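Local coordinates for protein inorganic polyphosphate/ATP-glucomannokinase (Arthrobacter sp., PDB 1WOQ) that phosphorylates glucose and mannose, with inorganic polyphosphate or ATP as the phosphate donor, as a kinase of the ROK family, at residues His88-Ser93 and Trp101-Ile106; Ala57-Val62 and Thr111-Arg116. All blocks are in the same frame, centred on the assembly; numbering follows the deposited sequence.

Interaction 1: His88-Ser93 and Trp101-Ile106; sequences HGVVHS and WLNTDI
Val91 pairs with the type II beta turn Trp101-Thr104 through two backbone hydrogen bonds, from Val91 N to Thr104 O (2.9 Å, nearly straight at 168°) and from Asn103 N back to Val91 O (2.8 Å). The first of these bonds flanks a single beta bridge, Val90 with Asp105. Strand 90-91 forms a small antiparallel hairpin with strand 86-87. The contact ties that hairpin to the loop leading into helix 106-114, in the sugar-kinase fold of the ROK family. Val91 carries the buried side. Its CB sits 3.4 Å from Trp101 O. Its CG2, anti to the carbonyl carbon, meets Ile106 CG2 at 3.9 Å and the Trp101 ring obliquely at CE3. Phe82 of strand 78-82 packs against all three side chains. On the more open side, Val90 CG1 lies beside the Asn103 amide. Leu102 CD2 reaches Ser93 CA at 3.6 Å. Ser93 OG bonds to Ile85 N, and the Ser93 side chain is about 5 Å from the bound glucose. His92 ND1 donates to Val90 O from above the carbonyl plane. Asp105 N-caps helix 106-114. Its OD1 accepts from Ala108 N and from a water at 2.7 Å, which also donates to His88 O.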
loop_
_atom_site.group_PDB
_atom_site.type_symbol
_atom_site.label_atom_id
_atom_site.label_comp_id
_atom_site.label_asym_id
_atom_site.label_seq_id
_atom_site.Cartn_x
_atom_site.Cartn_y
_atom_site.Cartn_z
ATOM N N HIS A 88 14.655 8.169 -1.847
ATOM C CA HIS A 88 14.988 9.529 -1.440
ATOM C C HIS A 88 13.935 10.514 -1.941
ATOM O O HIS A 88 14.265 11.565 -2.498
ATOM C CB HIS A 88 16.368 9.924 -1.976
ATOM C CG HIS A 88 17.491 9.130 -1.385
ATOM N ND1 HIS A 88 18.221 8.215 -2.113
ATOM C CD2 HIS A 88 17.990 9.096 -0.126
ATOM C CE1 HIS A 88 19.121 7.649 -1.326
ATOM N NE2 HIS A 88 19.001 8.165 -0.117
ATOM N N GLY A 89 12.669 10.146 -1.757
ATOM C CA GLY A 89 11.558 10.996 -2.160
ATOM C C GLY A 89 11.284 11.135 -3.647
ATOM O O GLY A 89 10.442 11.940 -4.046
ATOM N N VAL A 90 11.972 10.349 -4.469
ATOM C CA VAL A 90 11.793 10.419 -5.913
ATOM C C VAL A 90 11.117 9.166 -6.462
ATOM O O VAL A 90 11.436 8.049 -6.060
ATOM C CB VAL A 90 13.156 10.628 -6.615
ATOM C CG1 VAL A 90 12.975 10.665 -8.128
ATOM C CG2 VAL A 90 13.783 11.932 -6.129
ATOM N N VAL A 91 10.173 9.360 -7.378
ATOM C CA VAL A 91 9.444 8.240 -7.977
ATOM C C VAL A 91 10.270 7.576 -9.079
ATOM O O VAL A 91 10.703 8.241 -10.022
ATOM C CB VAL A 91 8.095 8.719 -8.566
ATOM C CG1 VAL A 91 7.396 7.572 -9.288
ATOM C CG2 VAL A 91 7.203 9.262 -7.447
ATOM N N HIS A 92 10.484 6.266 -8.963
ATOM C CA HIS A 92 11.269 5.548 -9.960
ATOM C C HIS A 92 10.495 4.530 -10.798
ATOM O O HIS A 92 11.082 3.814 -11.613
ATOM C CB HIS A 92 12.481 4.876 -9.304
ATOM C CG HIS A 92 13.566 5.835 -8.923
ATOM N ND1 HIS A 92 13.465 6.685 -7.844
ATOM C CD2 HIS A 92 14.758 6.110 -9.505
ATOM C CE1 HIS A 92 14.546 7.443 -7.777
ATOM N NE2 HIS A 92 15.346 7.114 -8.774
ATOM N N SER A 93 9.185 4.460 -10.599
ATOM C CA SER A 93 8.345 3.568 -11.393
ATOM C C SER A 93 6.929 4.122 -11.365
ATOM O O SER A 93 6.531 4.768 -10.397
ATOM C CB SER A 93 8.373 2.129 -10.850
ATOM O OG SER A 93 7.668 2.008 -9.628
ATOM N N TRP A 101 5.118 10.956 -13.789
ATOM C CA TRP A 101 5.531 10.767 -12.408
ATOM C C TRP A 101 6.983 10.320 -12.323
ATOM O O TRP A 101 7.670 10.598 -11.342
ATOM C CB TRP A 101 4.637 9.732 -11.719
ATOM C CG TRP A 101 3.383 10.312 -11.160
ATOM C CD1 TRP A 101 2.113 10.123 -11.620
ATOM C CD2 TRP A 101 3.277 11.178 -10.026
ATOM N NE1 TRP A 101 1.220 10.816 -10.837
ATOM C CE2 TRP A 101 1.909 11.473 -9.853
ATOM C CE3 TRP A 101 4.209 11.734 -9.139
ATOM C CZ2 TRP A 101 1.445 12.301 -8.824
ATOM C CZ3 TRP A 101 3.748 12.559 -8.116
ATOM C CH2 TRP A 101 2.379 12.833 -7.968
ATOM N N LEU A 102 7.451 9.630 -13.360
ATOM C CA LEU A 102 8.823 9.145 -13.378
ATOM C C LEU A 102 9.834 10.261 -13.135
ATOM O O LEU A 102 9.774 11.321 -13.765
ATOM C CB LEU A 102 9.124 8.450 -14.709
ATOM C CG LEU A 102 8.353 7.151 -14.965
ATOM C CD1 LEU A 102 8.737 6.586 -16.326
ATOM C CD2 LEU A 102 8.669 6.142 -13.866
ATOM N N ASN A 103 10.752 10.006 -12.209
ATOM C CA ASN A 103 11.806 10.949 -11.842
ATOM C C ASN A 103 11.294 12.213 -11.151
ATOM O O ASN A 103 12.012 13.204 -11.036
ATOM C CB ASN A 103 12.627 11.331 -13.075
ATOM C CG ASN A 103 14.117 11.336 -12.798
ATOM O OD1 ASN A 103 14.922 11.651 -13.676
ATOM N ND2 ASN A 103 14.492 10.980 -11.573
ATOM N N THR A 104 10.052 12.173 -10.688
ATOM C CA THR A 104 9.472 13.313 -9.991
ATOM C C THR A 104 9.816 13.258 -8.505
ATOM O O THR A 104 9.657 12.218 -7.863
ATOM C CB THR A 104 7.932 13.333 -10.132
ATOM O OG1 THR A 104 7.580 13.651 -11.482
ATOM C CG2 THR A 104 7.313 14.367 -9.190
ATOM N N ASP A 105 10.312 14.369 -7.965
ATOM C CA ASP A 105 10.629 14.430 -6.542
ATOM C C ASP A 105 9.280 14.697 -5.881
ATOM O O ASP A 105 8.881 15.853 -5.706
ATOM C CB ASP A 105 11.584 15.588 -6.245
ATOM C CG ASP A 105 12.102 15.571 -4.816
ATOM O OD1 ASP A 105 11.387 15.071 -3.913
ATOM O OD2 ASP A 105 13.224 16.073 -4.589
ATOM N N ILE A 106 8.571 13.629 -5.536
ATOM C CA ILE A 106 7.256 13.762 -4.927
ATOM C C ILE A 106 7.299 14.357 -3.516
ATOM O O ILE A 106 6.371 15.061 -3.110
ATOM C CB ILE A 106 6.492 12.400 -4.961
ATOM C CG1 ILE A 106 5.053 12.593 -4.476
ATOM C CG2 ILE A 106 7.236 11.348 -4.150
ATOM C CD1 ILE A 106 4.155 11.376 -4.730
HETATM O O HOH W 1 13.099 14.516 -1.952
#

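Interaction 2: Ala57-Val62 and Thr111-Arg116; sequences AVALVV and TARLGR
Arg113 lays its guanidinium across the methyl of Ala59, so that Ala59 CB sits over the centre of one face, 3.7 Å from Arg113 CZ. CG is anti to the backbone N (chi1 -179°), and a bend at chi2 (62°) turns the chain to bring this flat group over the methyl. A salt bridge from Arg113 NE to Glu56 OE2, about one helical turn before Ala59, also holds the group. Leu114 comes next and fills the middle of this helix-helix contact. Its CD2 presses on the backbone at Ala59 CA (3.4 Å) and on Val62 CB (3.8 Å). The other branch, CD1, meets Val62 CG2 at 3.8 Å and Val58 CG1 at 4.2 Å. The helix ends at Leu114, and Gly115, with positive phi, turns the chain out of it. Arg116 then runs back past Val62 in the opposite direction, and its NH1 lies 3.5 Å from Val62 CG1. Arg116 NE bonds to Ser76 O and NH1 to Ser66 OG. Putting an alanine at Val62 would probably open a gap beside both Leu114 methyls and leave Arg116 NH1 without its apolar neighbour. No hydrogen bond crosses between the two segments. Helix 51-66 and helix 106-114 lie side by side against the mixed sheet: Val58 and Val62 touch strand 14-19, and Val61 packs on strands 14-19, 23-30 and 35-44.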
loop_
_atom_site.group_PDB
_atom_site.type_symbol
_atom_site.label_atom_id
_atom_site.label_comp_id
_atom_site.label_asym_id
_atom_site.label_seq_id
_atom_site.Cartn_x
_atom_site.Cartn_y
_atom_site.Cartn_z
ATOM N N ALA A 57 -5.251 17.385 -4.983
ATOM C CA ALA A 57 -6.153 16.476 -4.268
ATOM C C ALA A 57 -5.618 16.157 -2.871
ATOM O O ALA A 57 -6.369 16.124 -1.894
ATOM C CB ALA A 57 -6.340 15.185 -5.065
ATOM N N VAL A 58 -4.316 15.913 -2.778
ATOM C CA VAL A 58 -3.712 15.617 -1.487
ATOM C C VAL A 58 -3.874 16.820 -0.564
ATOM O O VAL A 58 -4.200 16.672 0.614
ATOM C CB VAL A 58 -2.219 15.263 -1.644
ATOM C CG1 VAL A 58 -1.550 15.166 -0.275
ATOM C CG2 VAL A 58 -2.093 13.936 -2.382
ATOM N N ALA A 59 -3.662 18.016 -1.105
ATOM C CA ALA A 59 -3.806 19.232 -0.318
ATOM C C ALA A 59 -5.207 19.341 0.276
ATOM O O ALA A 59 -5.365 19.726 1.434
ATOM C CB ALA A 59 -3.507 20.455 -1.173
ATOM N N LEU A 60 -6.225 19.000 -0.511
ATOM C CA LEU A 60 -7.598 19.076 -0.023
ATOM C C LEU A 60 -7.845 18.089 1.111
ATOM O O LEU A 60 -8.506 18.426 2.093
ATOM C CB LEU A 60 -8.594 18.815 -1.160
ATOM C CG LEU A 60 -8.671 19.904 -2.231
ATOM C CD1 LEU A 60 -9.495 19.411 -3.403
ATOM C CD2 LEU A 60 -9.277 21.170 -1.634
ATOM N N VAL A 61 -7.323 16.871 0.983
ATOM C CA VAL A 61 -7.517 15.880 2.038
ATOM C C VAL A 61 -6.824 16.337 3.321
ATOM O O VAL A 61 -7.406 16.287 4.407
ATOM C CB VAL A 61 -6.968 14.490 1.638
ATOM C CG1 VAL A 61 -7.139 13.508 2.802
ATOM C CG2 VAL A 61 -7.705 13.971 0.409
ATOM N N VAL A 62 -5.578 16.781 3.195
ATOM C CA VAL A 62 -4.826 17.246 4.353
ATOM C C VAL A 62 -5.491 18.463 4.991
ATOM O O VAL A 62 -5.536 18.582 6.214
ATOM C CB VAL A 62 -3.370 17.599 3.966
ATOM C CG1 VAL A 62 -2.669 18.304 5.127
ATOM C CG2 VAL A 62 -2.612 16.327 3.598
ATOM N N THR A 111 5.610 18.683 -0.275
ATOM C CA THR A 111 6.011 19.544 0.833
ATOM C C THR A 111 5.752 21.001 0.447
ATOM O O THR A 111 5.267 21.789 1.256
ATOM C CB THR A 111 7.506 19.360 1.180
ATOM O OG1 THR A 111 7.727 18.020 1.639
ATOM C CG2 THR A 111 7.930 20.336 2.279
ATOM N N ALA A 112 6.061 21.342 -0.800
ATOM C CA ALA A 112 5.865 22.701 -1.300
ATOM C C ALA A 112 4.386 23.067 -1.360
ATOM O O ALA A 112 3.998 24.182 -1.010
ATOM C CB ALA A 112 6.490 22.839 -2.683
ATOM N N ARG A 113 3.562 22.125 -1.803
ATOM C CA ARG A 113 2.131 22.379 -1.909
ATOM C C ARG A 113 1.415 22.427 -0.563
ATOM O O ARG A 113 0.531 23.261 -0.355
ATOM C CB ARG A 113 1.466 21.325 -2.798
ATOM C CG ARG A 113 -0.040 21.550 -2.982
ATOM C CD ARG A 113 -0.316 22.883 -3.679
ATOM N NE ARG A 113 -1.745 23.190 -3.773
ATOM C CZ ARG A 113 -2.492 23.636 -2.765
ATOM N NH1 ARG A 113 -1.959 23.838 -1.567
ATOM N NH2 ARG A 113 -3.783 23.880 -2.954
ATOM N N LEU A 114 1.792 21.540 0.354
ATOM C CA LEU A 114 1.149 21.488 1.667
ATOM C C LEU A 114 1.682 22.476 2.698
ATOM O O LEU A 114 1.010 22.762 3.695
ATOM C CB LEU A 114 1.243 20.074 2.247
ATOM C CG LEU A 114 0.449 18.967 1.549
ATOM C CD1 LEU A 114 0.698 17.638 2.245
ATOM C CD2 LEU A 114 -1.023 19.299 1.582
ATOM N N GLY A 115 2.888 22.984 2.480
ATOM C CA GLY A 115 3.455 23.927 3.430
ATOM C C GLY A 115 3.908 23.270 4.720
ATOM O O GLY A 115 3.951 23.902 5.772
ATOM N N ARG A 116 4.241 21.986 4.638
ATOM C CA ARG A 116 4.712 21.226 5.789
ATOM C C ARG A 116 5.472 20.028 5.233
ATOM O O ARG A 116 5.261 19.640 4.086
ATOM C CB ARG A 116 3.525 20.754 6.641
ATOM C CG ARG A 116 2.589 19.798 5.914
ATOM C CD ARG A 116 1.174 19.842 6.481
ATOM N NE ARG A 116 1.067 19.304 7.835
ATOM C CZ ARG A 116 -0.068 19.277 8.526
ATOM N NH1 ARG A 116 -1.182 19.761 7.988
ATOM N NH2 ARG A 116 -0.103 18.751 9.741
#

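Both interactions involve helix 106-114. Interaction 1 holds the loop that enters it, with Ile106 as its first residue, and interaction 2 holds its last turn against helix 51-66. Their centres are about 17 Å apart, and they do not touch. Along the chain, interaction 1 is nested inside the loop closed by interaction 2. Interaction 1 is partly buried and relies on backbone hydrogen bonds, with one apolar side, a more exposed side at Leu102 and Asn103, and Ser93 close to the bound glucose. Interaction 2 is mostly buried and depends on side-chain packing, with arginines bonded to residues beyond it. Trp101 relates the two further, since its ring also touches Pro51 and Val54 of helix 51-66.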